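Local coordinates for thioesterase (Pseudomonas aeruginosa, PDB 3QY3), which adopts the hotdog fold and probably hydrolyses fatty acyl-CoA thioesters, at residues A[120-124]-A[125-129]. Sequence-based numbering, arbitrary orientation.
Sequences LEDPQ and GTYGE
The carboxylate of Asp-122 meets the ring of Tyr-127 at its edge, close to the ring plane, and the two flat groups stand nearly upright to each other, 83° apart. Gly-125 O also lies at the ring edge, while Lys-89 makes a cation-pi contact with the same ring. The setting is a surface loop of the hotdog fold that contains the type I beta turn from Asp-122 to Gly-125 and joins strand 110-119 to its antiparallel partner 128-138. It illustrates how a backbone bond that closes a turn can be joined by a side-chain bond spanning the turn and the two residues after it. In the backbone bond Gly-125 N donates to Asp-122 O at 3.2 Å. In the side-chain bond, Tyr-127 OH donates to Asp-122 OD2 over a short 2.6 Å, meeting the anti lone pair, on the side away from OD1. With CG anti to the backbone N (chi1 -168°) and beside the carbonyl carbon, Asp-122 brings OD2 to the phenol oxygen; Lys-89 also touches this side chain. Gly-125 O, in turn, is hydrogen-bonded to His-118 ND1, tying the turn to the preceding strand. The phenol oxygen is engaged a second time: a water donates to Tyr-127 OH at 2.7 Å and, with its other hydrogen, to Glu-121 OE2, likewise at 2.7 Å.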
ATOM      1  N   LEU A 120      14.555  16.242  -3.636  1.00 26.75           N
ATOM      2  CA  LEU A 120      15.854  16.473  -4.195  1.00 28.66           C
ATOM      3  C   LEU A 120      15.888  17.735  -5.049  1.00 30.30           C
ATOM      4  O   LEU A 120      16.870  18.466  -4.973  1.00 29.28           O
ATOM      5  CB  LEU A 120      16.296  15.327  -5.076  1.00 29.89           C
ATOM      6  CG  LEU A 120      17.226  14.277  -4.501  1.00 36.22           C
ATOM      7  CD1 LEU A 120      17.774  13.478  -5.674  1.00 37.59           C
ATOM      8  CD2 LEU A 120      18.330  14.878  -3.594  1.00 37.04           C
ATOM      9  N   GLU A 121      14.852  17.971  -5.851  1.00 30.93           N
ATOM     10  CA  GLU A 121      14.814  19.167  -6.723  1.00 33.03           C
ATOM     11  C   GLU A 121      14.518  20.464  -5.961  1.00 33.22           C
ATOM     12  O   GLU A 121      14.719  21.560  -6.473  1.00 32.47           O
ATOM     13  CB  GLU A 121      13.783  18.957  -7.849  1.00 34.31           C
ATOM     14  CG  GLU A 121      12.383  19.187  -7.430  1.00 35.30           C
ATOM     15  CD  GLU A 121      11.350  19.007  -8.548  1.00 40.59           C
ATOM     16  OE1 GLU A 121      11.689  18.818  -9.741  1.00 40.13           O
ATOM     17  OE2 GLU A 121      10.152  19.052  -8.211  1.00 42.80           O
ATOM     18  N   ASP A 122      14.005  20.327  -4.736  1.00 30.62           N
ATOM     19  CA  ASP A 122      13.558  21.443  -3.954  1.00 30.91           C
ATOM     20  C   ASP A 122      14.080  21.245  -2.538  1.00 31.91           C
ATOM     21  O   ASP A 122      13.308  21.038  -1.605  1.00 29.65           O
ATOM     22  CB  ASP A 122      12.043  21.604  -4.071  1.00 30.33           C
ATOM     23  CG  ASP A 122      11.535  22.924  -3.516  1.00 33.88           C
ATOM     24  OD1 ASP A 122      12.364  23.794  -3.176  1.00 33.65           O
ATOM     25  OD2 ASP A 122      10.292  23.066  -3.365  1.00 31.74           O
ATOM     26  N   PRO A 123      15.422  21.279  -2.380  1.00 33.11           N
ATOM     27  CA  PRO A 123      16.036  20.821  -1.126  1.00 34.34           C
ATOM     28  C   PRO A 123      15.781  21.748   0.049  1.00 36.44           C
ATOM     29  O   PRO A 123      15.927  21.342   1.204  1.00 36.67           O
ATOM     30  CB  PRO A 123      17.533  20.791  -1.435  1.00 36.48           C
ATOM     31  CG  PRO A 123      17.714  21.747  -2.604  1.00 35.78           C
ATOM     32  CD  PRO A 123      16.441  21.649  -3.396  1.00 34.44           C
ATOM     33  N   GLN A 124      15.389  22.979  -0.244  1.00 37.00           N
ATOM     34  CA  GLN A 124      15.037  23.917   0.805  1.00 39.05           C
ATOM     35  C   GLN A 124      13.556  24.203   0.937  1.00 37.77           C
ATOM     36  O   GLN A 124      13.188  25.023   1.766  1.00 38.69           O
ATOM     37  CB  GLN A 124      15.733  25.239   0.581  1.00 40.91           C
ATOM     38  CG  GLN A 124      17.217  25.102   0.296  1.00 44.15           C
ATOM     39  CD  GLN A 124      18.047  25.067   1.534  1.00 49.37           C
ATOM     40  OE1 GLN A 124      18.580  24.024   1.917  1.00 52.45           O
ATOM     41  NE2 GLN A 124      18.186  26.221   2.171  1.00 54.01           N
ATOM     42  N   GLY A 125      12.707  23.612   0.109  1.00 35.93           N
ATOM     43  CA  GLY A 125      11.258  23.754   0.359  1.00 35.65           C
ATOM     44  C   GLY A 125      10.930  22.766   1.474  1.00 33.27           C
ATOM     45  O   GLY A 125      11.509  21.705   1.510  1.00 34.45           O
ATOM     46  N   THR A 126      10.085  23.134   2.432  1.00 32.61           N
ATOM     47  CA  THR A 126       9.626  22.174   3.443  1.00 30.68           C
ATOM     48  C   THR A 126       8.242  21.672   3.025  1.00 28.43           C
ATOM     49  O   THR A 126       7.253  22.420   3.037  1.00 28.97           O
ATOM     50  CB  THR A 126       9.625  22.774   4.849  1.00 32.84           C
ATOM     51  OG1 THR A 126      10.955  23.260   5.179  1.00 37.30           O
ATOM     52  CG2 THR A 126       9.209  21.703   5.880  1.00 33.02           C
ATOM     53  N   TYR A 127       8.188  20.413   2.671  1.00 24.92           N
ATOM     54  CA  TYR A 127       6.994  19.809   2.176  1.00 24.14           C
ATOM     55  C   TYR A 127       6.171  19.301   3.317  1.00 22.93           C
ATOM     56  O   TYR A 127       4.946  19.236   3.213  1.00 22.12           O
ATOM     57  CB  TYR A 127       7.336  18.708   1.183  1.00 22.91           C
ATOM     58  CG  TYR A 127       7.733  19.265  -0.138  1.00 23.13           C
ATOM     59  CD1 TYR A 127       8.915  19.945  -0.280  1.00 25.85           C
ATOM     60  CD2 TYR A 127       6.932  19.115  -1.247  1.00 22.29           C
ATOM     61  CE1 TYR A 127       9.280  20.530  -1.513  1.00 29.06           C
ATOM     62  CE2 TYR A 127       7.294  19.635  -2.475  1.00 24.72           C
ATOM     63  CZ  TYR A 127       8.468  20.376  -2.605  1.00 26.23           C
ATOM     64  OH  TYR A 127       8.836  20.982  -3.817  1.00 28.56           O
ATOM     65  N   GLY A 128       6.837  18.941   4.404  1.00 22.89           N
ATOM     66  CA  GLY A 128       6.147  18.512   5.619  1.00 22.26           C
ATOM     67  C   GLY A 128       7.142  18.407   6.769  1.00 21.63           C
ATOM     68  O   GLY A 128       8.346  18.470   6.556  1.00 23.19           O
ATOM     69  N   GLU A 129       6.642  18.378   7.984  1.00 19.91           N
ATOM     70  CA  GLU A 129       7.492  18.314   9.173  1.00 20.62           C
ATOM     71  C   GLU A 129       6.689  17.756  10.316  1.00 18.97           C
ATOM     72  O   GLU A 129       5.486  17.874  10.381  1.00 19.54           O
ATOM     73  CB  GLU A 129       8.067  19.693   9.569  1.00 22.01           C
ATOM     74  CG  GLU A 129       7.011  20.745   9.744  1.00 25.47           C
ATOM     75  CD  GLU A 129       7.567  22.165  10.158  1.00 36.67           C
ATOM     76  OE1 GLU A 129       8.699  22.523   9.789  1.00 40.41           O
ATOM     77  OE2 GLU A 129       6.822  22.885  10.839  1.00 42.92           O
TER
HETATM   78  O   HOH W   1       9.510  19.037  -5.591  1.00 32.49           O